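Local coordinates for protein transcriptional regulator (Rhodococcus sp., PDB 2O0Y) that probably acts as an IclR-family transcription factor, binding DNA through a helix-turn-helix domain to regulate gene expression, at residues B[196-210]-B[221-233]. Numbering follows the deposited sequence.
Sequences LVHGERELGSSGLSF and AALTLGGPTGRFT
Ser206 and Phe232 meet where a hairpin strand runs out into a turn: Ser206 CB sits over one face of the Phe232 ring, 3.9 Å from its centroid, in a CH-pi contact. With OG anti to the carbonyl carbon (chi1 -69°), the hydroxyl turns to Thr229, Ser206 OG to Thr229 OG1 2.8 Å. His198 ND1, on the neighbouring strand, and Ser206 OG are also hydrogen-bonded, at 2.8 Å, so this buried oxygen is gripped twice. Leu196 CD1 reaches Phe232 CD2 at 4.0 Å, and Tyr240 of helix 237-254 meets the ring edge-to-face. All this closes one end of an antiparallel hairpin, strands 205-213 and 219-228, in the mixed helix-and-sheet C-terminal domain of IclR regulators, a member of the GAF clan. Paired backbone bonds join Ser206 to Gly227, Leu208 to Leu225 and Phe210 to Leu223. On the face shared with Ser206, Leu208 and Leu225 lie side by side, CD2 to CD1 4.0 Å, and Leu225 also touches Thr244. The other face carries Ser209 OG, 2.7 Å from Thr224 OG1, where both side chains touch helix 152-157. At the end of the hairpin, Thr229 N bonds to Gly204 O from above the carbonyl plane, and a water links Thr229 OG1 to Gly204 N.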
ATOM      1  N   LEU B 196      -0.349  27.694 -13.792  1.00 27.94           N
ATOM      2  CA  LEU B 196      -1.457  28.589 -13.465  1.00 28.33           C
ATOM      3  C   LEU B 196      -2.462  28.432 -14.605  1.00 28.87           C
ATOM      4  O   LEU B 196      -2.145  28.776 -15.736  1.00 26.44           O
ATOM      5  CB  LEU B 196      -0.938  30.040 -13.349  1.00 28.05           C
ATOM      6  CG  LEU B 196      -2.005  31.144 -13.341  1.00 28.49           C
ATOM      7  CD1 LEU B 196      -2.829  31.065 -12.079  1.00 23.13           C
ATOM      8  CD2 LEU B 196      -1.274  32.456 -13.380  1.00 29.56           C
ATOM      9  N   VAL B 197      -3.625  27.849 -14.308  1.00 29.24           N
ATOM     10  CA  VAL B 197      -4.590  27.492 -15.349  1.00 31.42           C
ATOM     11  C   VAL B 197      -5.974  28.026 -14.952  1.00 31.90           C
ATOM     12  O   VAL B 197      -6.266  28.176 -13.746  1.00 30.91           O
ATOM     13  CB  VAL B 197      -4.693  25.946 -15.494  1.00 31.83           C
ATOM     14  CG1 VAL B 197      -3.314  25.312 -15.719  1.00 33.10           C
ATOM     15  CG2 VAL B 197      -5.301  25.354 -14.286  1.00 33.77           C
ATOM     16  N   HIS B 198      -6.828  28.257 -15.946  1.00 31.80           N
ATOM     17  CA  HIS B 198      -8.191  28.790 -15.708  1.00 32.69           C
ATOM     18  C   HIS B 198      -9.255  27.953 -16.418  1.00 32.82           C
ATOM     19  O   HIS B 198      -9.143  27.710 -17.606  1.00 32.84           O
ATOM     20  CB  HIS B 198      -8.290  30.220 -16.230  1.00 33.22           C
ATOM     21  CG  HIS B 198      -7.179  31.119 -15.783  1.00 34.40           C
ATOM     22  ND1 HIS B 198      -7.166  31.736 -14.547  1.00 36.85           N
ATOM     23  CD2 HIS B 198      -6.056  31.527 -16.420  1.00 35.63           C
ATOM     24  CE1 HIS B 198      -6.077  32.478 -14.441  1.00 36.97           C
ATOM     25  NE2 HIS B 198      -5.393  32.377 -15.569  1.00 36.86           N
ATOM     26  N   GLY B 199     -10.275  27.503 -15.704  1.00 33.10           N
ATOM     27  CA  GLY B 199     -11.439  26.911 -16.363  1.00 33.30           C
ATOM     28  C   GLY B 199     -11.174  25.546 -16.984  1.00 34.31           C
ATOM     29  O   GLY B 199     -11.903  25.108 -17.865  1.00 32.95           O
ATOM     30  N   GLU B 200     -10.153  24.846 -16.490  1.00 34.03           N
ATOM     31  CA  GLU B 200      -9.893  23.514 -16.994  1.00 35.14           C
ATOM     32  C   GLU B 200     -10.760  22.492 -16.301  1.00 35.51           C
ATOM     33  O   GLU B 200     -11.416  21.717 -16.977  1.00 35.68           O
ATOM     34  CB  GLU B 200      -8.413  23.149 -16.858  1.00 35.13           C
ATOM     35  CG  GLU B 200      -7.574  23.770 -17.939  1.00 34.48           C
ATOM     36  CD  GLU B 200      -6.153  23.214 -17.971  1.00 36.35           C
ATOM     37  OE1 GLU B 200      -5.863  22.226 -17.259  1.00 37.69           O
ATOM     38  OE2 GLU B 200      -5.329  23.780 -18.703  1.00 35.78           O
ATOM     39  N   ARG B 201     -10.774  22.523 -14.959  1.00 35.43           N
ATOM     40  CA  ARG B 201     -11.541  21.596 -14.144  1.00 35.96           C
ATOM     41  C   ARG B 201     -13.043  21.838 -14.270  1.00 36.41           C
ATOM     42  O   ARG B 201     -13.834  20.900 -14.451  1.00 36.87           O
ATOM     43  CB  ARG B 201     -11.128  21.727 -12.666  1.00 37.20           C
ATOM     44  CG  ARG B 201      -9.709  21.249 -12.321  1.00 36.99           C
ATOM     45  CD  ARG B 201      -9.231  21.750 -10.940  1.00 40.79           C
ATOM     46  NE  ARG B 201     -10.317  22.077 -10.007  1.00 47.06           N
ATOM     47  CZ  ARG B 201     -10.411  23.231  -9.340  1.00 53.48           C
ATOM     48  NH1 ARG B 201      -9.461  24.165  -9.458  1.00 56.59           N
ATOM     49  NH2 ARG B 201     -11.440  23.457  -8.518  1.00 54.20           N
ATOM     50  N   GLU B 202     -13.435  23.106 -14.156  1.00 35.48           N
ATOM     51  CA  GLU B 202     -14.828  23.510 -14.311  1.00 34.38           C
ATOM     52  C   GLU B 202     -14.856  25.009 -14.559  1.00 32.79           C
ATOM     53  O   GLU B 202     -13.907  25.715 -14.195  1.00 32.50           O
ATOM     54  CB  GLU B 202     -15.645  23.169 -13.054  1.00 35.32           C
ATOM     55  CG  GLU B 202     -15.317  24.006 -11.844  1.00 35.63           C
ATOM     56  CD  GLU B 202     -16.002  23.519 -10.576  1.00 38.25           C
ATOM     57  OE1 GLU B 202     -16.074  22.291 -10.332  1.00 36.81           O
ATOM     58  OE2 GLU B 202     -16.429  24.374  -9.789  1.00 37.91           O
ATOM     59  N   LEU B 203     -15.932  25.478 -15.163  1.00 31.13           N
ATOM     60  CA  LEU B 203     -16.092  26.891 -15.444  1.00 30.61           C
ATOM     61  C   LEU B 203     -16.090  27.642 -14.122  1.00 29.73           C
ATOM     62  O   LEU B 203     -16.733  27.201 -13.187  1.00 28.55           O
ATOM     63  CB  LEU B 203     -17.426  27.132 -16.163  1.00 31.12           C
ATOM     64  CG  LEU B 203     -17.748  28.516 -16.737  1.00 32.20           C
ATOM     65  CD1 LEU B 203     -16.816  28.928 -17.880  1.00 32.86           C
ATOM     66  CD2 LEU B 203     -19.197  28.582 -17.226  1.00 31.84           C
ATOM     67  N   GLY B 204     -15.377  28.768 -14.072  1.00 29.08           N
ATOM     68  CA  GLY B 204     -15.310  29.601 -12.895  1.00 29.28           C
ATOM     69  C   GLY B 204     -14.227  29.211 -11.914  1.00 30.11           C
ATOM     70  O   GLY B 204     -14.087  29.878 -10.896  1.00 30.71           O
ATOM     71  N   SER B 205     -13.467  28.140 -12.173  1.00 29.57           N
ATOM     72  CA  SER B 205     -12.367  27.749 -11.273  1.00 31.14           C
ATOM     73  C   SER B 205     -10.999  27.987 -11.898  1.00 30.99           C
ATOM     74  O   SER B 205     -10.875  28.022 -13.135  1.00 32.41           O
ATOM     75  CB  SER B 205     -12.488  26.292 -10.837  1.00 32.20           C
ATOM     76  OG  SER B 205     -12.500  25.464 -11.992  1.00 39.16           O
ATOM     77  N   SER B 206      -9.990  28.233 -11.058  1.00 29.63           N
ATOM     78  CA  SER B 206      -8.609  28.453 -11.502  1.00 29.03           C
ATOM     79  C   SER B 206      -7.734  27.803 -10.478  1.00 28.55           C
ATOM     80  O   SER B 206      -8.178  27.533  -9.370  1.00 27.70           O
ATOM     81  CB  SER B 206      -8.205  29.943 -11.591  1.00 28.93           C
ATOM     82  OG  SER B 206      -8.869  30.628 -12.629  1.00 27.95           O
ATOM     83  N   GLY B 207      -6.483  27.570 -10.840  1.00 27.14           N
ATOM     84  CA  GLY B 207      -5.585  26.868  -9.932  1.00 25.75           C
ATOM     85  C   GLY B 207      -4.172  27.327 -10.178  1.00 25.30           C
ATOM     86  O   GLY B 207      -3.790  27.612 -11.324  1.00 26.02           O
ATOM     87  N   LEU B 208      -3.396  27.463  -9.110  1.00 25.26           N
ATOM     88  CA  LEU B 208      -1.951  27.690  -9.256  1.00 25.98           C
ATOM     89  C   LEU B 208      -1.301  26.543  -8.479  1.00 26.43           C
ATOM     90  O   LEU B 208      -1.642  26.341  -7.317  1.00 25.61           O
ATOM     91  CB  LEU B 208      -1.584  29.010  -8.584  1.00 26.69           C
ATOM     92  CG  LEU B 208      -0.119  29.357  -8.289  1.00 27.63           C
ATOM     93  CD1 LEU B 208       0.718  29.521  -9.585  1.00 29.00           C
ATOM     94  CD2 LEU B 208      -0.126  30.647  -7.500  1.00 27.43           C
ATOM     95  N   SER B 209      -0.345  25.835  -9.082  1.00 25.65           N
ATOM     96  CA  SER B 209       0.332  24.710  -8.418  1.00 25.16           C
ATOM     97  C   SER B 209       1.849  24.820  -8.498  1.00 25.53           C
ATOM     98  O   SER B 209       2.393  25.174  -9.538  1.00 26.48           O
ATOM     99  CB  SER B 209      -0.075  23.377  -9.058  1.00 24.90           C
ATOM    100  OG  SER B 209       0.225  22.262  -8.191  1.00 26.25           O
ATOM    101  N   PHE B 210       2.546  24.552  -7.392  1.00 26.76           N
ATOM    102  CA  PHE B 210       4.019  24.504  -7.391  1.00 25.51           C
ATOM    103  C   PHE B 210       4.425  23.067  -7.028  1.00 25.92           C
ATOM    104  O   PHE B 210       3.743  22.430  -6.225  1.00 24.88           O
ATOM    105  CB  PHE B 210       4.606  25.470  -6.328  1.00 26.52           C
ATOM    106  CG  PHE B 210       4.826  26.869  -6.846  1.00 26.50           C
ATOM    107  CD1 PHE B 210       3.760  27.743  -6.988  1.00 27.20           C
ATOM    108  CD2 PHE B 210       6.093  27.297  -7.225  1.00 28.17           C
ATOM    109  CE1 PHE B 210       3.943  29.052  -7.495  1.00 27.80           C
ATOM    110  CE2 PHE B 210       6.273  28.597  -7.721  1.00 27.16           C
ATOM    111  CZ  PHE B 210       5.202  29.455  -7.848  1.00 27.24           C
ATOM    112  N   ALA B 221       4.827  15.895  -4.724  1.00 25.28           N
ATOM    113  CA  ALA B 221       3.495  16.434  -4.418  1.00 25.64           C
ATOM    114  C   ALA B 221       3.382  17.767  -5.107  1.00 26.46           C
ATOM    115  O   ALA B 221       4.364  18.267  -5.648  1.00 25.41           O
ATOM    116  CB  ALA B 221       3.305  16.598  -2.890  1.00 26.39           C
ATOM    117  N   ALA B 222       2.182  18.342  -5.105  1.00 26.77           N
ATOM    118  CA  ALA B 222       1.957  19.631  -5.766  1.00 27.10           C
ATOM    119  C   ALA B 222       1.228  20.529  -4.776  1.00 27.58           C
ATOM    120  O   ALA B 222       0.129  20.198  -4.315  1.00 29.68           O
ATOM    121  CB  ALA B 222       1.143  19.417  -6.995  1.00 25.68           C
ATOM    122  N   LEU B 223       1.859  21.621  -4.369  1.00 27.19           N
ATOM    123  CA  LEU B 223       1.224  22.548  -3.466  1.00 26.52           C
ATOM    124  C   LEU B 223       0.317  23.464  -4.306  1.00 27.37           C
ATOM    125  O   LEU B 223       0.806  24.208  -5.172  1.00 27.16           O
ATOM    126  CB  LEU B 223       2.274  23.383  -2.753  1.00 26.34           C
ATOM    127  CG  LEU B 223       1.747  24.406  -1.732  1.00 28.55           C
ATOM    128  CD1 LEU B 223       1.192  23.650  -0.477  1.00 25.19           C
ATOM    129  CD2 LEU B 223       2.841  25.337  -1.268  1.00 25.56           C
ATOM    130  N   THR B 224      -0.988  23.457  -4.032  1.00 27.55           N
ATOM    131  CA  THR B 224      -1.910  24.034  -4.972  1.00 27.66           C
ATOM    132  C   THR B 224      -2.937  25.013  -4.352  1.00 29.19           C
ATOM    133  O   THR B 224      -3.587  24.668  -3.382  1.00 28.15           O
ATOM    134  CB  THR B 224      -2.643  22.898  -5.686  1.00 27.60           C
ATOM    135  OG1 THR B 224      -1.654  22.015  -6.264  1.00 28.08           O
ATOM    136  CG2 THR B 224      -3.537  23.423  -6.818  1.00 26.32           C
ATOM    137  N   LEU B 225      -3.137  26.181  -4.994  1.00 29.94           N
ATOM    138  CA  LEU B 225      -4.274  27.083  -4.675  1.00 29.86           C
ATOM    139  C   LEU B 225      -5.376  26.834  -5.683  1.00 30.28           C
ATOM    140  O   LEU B 225      -5.092  26.725  -6.850  1.00 30.52           O
ATOM    141  CB  LEU B 225      -3.841  28.542  -4.839  1.00 30.45           C
ATOM    142  CG  LEU B 225      -2.676  29.108  -4.045  1.00 30.13           C
ATOM    143  CD1 LEU B 225      -2.617  30.594  -4.332  1.00 28.24           C
ATOM    144  CD2 LEU B 225      -2.872  28.875  -2.536  1.00 29.79           C
ATOM    145  N   GLY B 226      -6.630  26.699  -5.259  1.00 30.41           N
ATOM    146  CA  GLY B 226      -7.739  26.655  -6.220  1.00 30.29           C
ATOM    147  C   GLY B 226      -8.811  27.551  -5.696  1.00 30.04           C
ATOM    148  O   GLY B 226      -9.023  27.626  -4.473  1.00 31.41           O
ATOM    149  N   GLY B 227      -9.489  28.244  -6.604  1.00 29.91           N
ATOM    150  CA  GLY B 227     -10.564  29.116  -6.199  1.00 28.40           C
ATOM    151  C   GLY B 227     -11.249  29.711  -7.392  1.00 28.43           C
ATOM    152  O   GLY B 227     -11.011  29.296  -8.519  1.00 27.09           O
ATOM    153  N   PRO B 228     -12.114  30.706  -7.151  1.00 27.13           N
ATOM    154  CA  PRO B 228     -12.817  31.373  -8.231  1.00 27.17           C
ATOM    155  C   PRO B 228     -11.883  32.146  -9.157  1.00 27.53           C
ATOM    156  O   PRO B 228     -10.982  32.841  -8.693  1.00 27.83           O
ATOM    157  CB  PRO B 228     -13.781  32.311  -7.494  1.00 26.48           C
ATOM    158  CG  PRO B 228     -13.209  32.468  -6.135  1.00 26.03           C
ATOM    159  CD  PRO B 228     -12.515  31.209  -5.828  1.00 26.93           C
ATOM    160  N   THR B 229     -12.096  32.016 -10.469  1.00 27.85           N
ATOM    161  CA  THR B 229     -11.252  32.695 -11.484  1.00 27.67           C
ATOM    162  C   THR B 229     -11.190  34.206 -11.244  1.00 27.27           C
ATOM    163  O   THR B 229     -10.145  34.839 -11.426  1.00 26.99           O
ATOM    164  CB  THR B 229     -11.798  32.376 -12.867  1.00 27.90           C
ATOM    165  OG1 THR B 229     -11.581  30.983 -13.073  1.00 29.72           O
ATOM    166  CG2 THR B 229     -11.127  33.218 -13.991  1.00 26.85           C
ATOM    167  N   GLY B 230     -12.280  34.763 -10.742  1.00 26.31           N
ATOM    168  CA  GLY B 230     -12.375  36.195 -10.518  1.00 26.07           C
ATOM    169  C   GLY B 230     -11.432  36.717  -9.432  1.00 27.33           C
ATOM    170  O   GLY B 230     -11.290  37.921  -9.295  1.00 25.61           O
ATOM    171  N   ARG B 231     -10.807  35.818  -8.645  1.00 27.18           N
ATOM    172  CA  ARG B 231      -9.812  36.230  -7.654  1.00 27.99           C
ATOM    173  C   ARG B 231      -8.380  36.005  -8.143  1.00 29.84           C
ATOM    174  O   ARG B 231      -7.436  36.535  -7.553  1.00 30.09           O
ATOM    175  CB  ARG B 231     -10.026  35.460  -6.334  1.00 28.34           C
ATOM    176  CG  ARG B 231     -11.219  36.032  -5.528  1.00 26.45           C
ATOM    177  CD  ARG B 231     -11.060  35.801  -4.002  1.00 24.20           C
ATOM    178  NE  ARG B 231     -11.083  34.403  -3.608  1.00 29.25           N
ATOM    179  CZ  ARG B 231     -12.185  33.757  -3.221  1.00 31.63           C
ATOM    180  NH1 ARG B 231     -13.343  34.391  -3.242  1.00 31.57           N
ATOM    181  NH2 ARG B 231     -12.132  32.488  -2.851  1.00 29.47           N
ATOM    182  N   PHE B 232      -8.238  35.223  -9.207  1.00 30.90           N
ATOM    183  CA  PHE B 232      -6.944  34.959  -9.844  1.00 33.04           C
ATOM    184  C   PHE B 232      -6.775  35.955 -10.959  1.00 34.40           C
ATOM    185  O   PHE B 232      -6.664  35.590 -12.142  1.00 36.29           O
ATOM    186  CB  PHE B 232      -6.867  33.535 -10.390  1.00 32.56           C
ATOM    187  CG  PHE B 232      -6.731  32.462  -9.332  1.00 32.91           C
ATOM    188  CD1 PHE B 232      -7.793  32.142  -8.495  1.00 31.69           C
ATOM    189  CD2 PHE B 232      -5.527  31.741  -9.190  1.00 31.17           C
ATOM    190  CE1 PHE B 232      -7.647  31.138  -7.534  1.00 29.45           C
ATOM    191  CE2 PHE B 232      -5.398  30.750  -8.234  1.00 30.76           C
ATOM    192  CZ  PHE B 232      -6.463  30.457  -7.422  1.00 32.38           C
ATOM    193  N   THR B 233      -6.748  37.217 -10.562  1.00 34.73           N
ATOM    194  CA  THR B 233      -6.634  38.329 -11.478  1.00 36.15           C
ATOM    195  C   THR B 233      -5.183  38.779 -11.687  1.00 35.99           C
ATOM    196  O   THR B 233      -4.319  38.483 -10.879  1.00 34.66           O
ATOM    197  CB  THR B 233      -7.384  39.562 -10.945  1.00 35.67           C
ATOM    198  OG1 THR B 233      -6.785  40.000  -9.720  1.00 36.72           O
ATOM    199  CG2 THR B 233      -8.867  39.263 -10.705  1.00 37.75           C
TER
HETATM  200  O   HOH W   1     -12.895  30.189 -15.388  1.00 30.11           O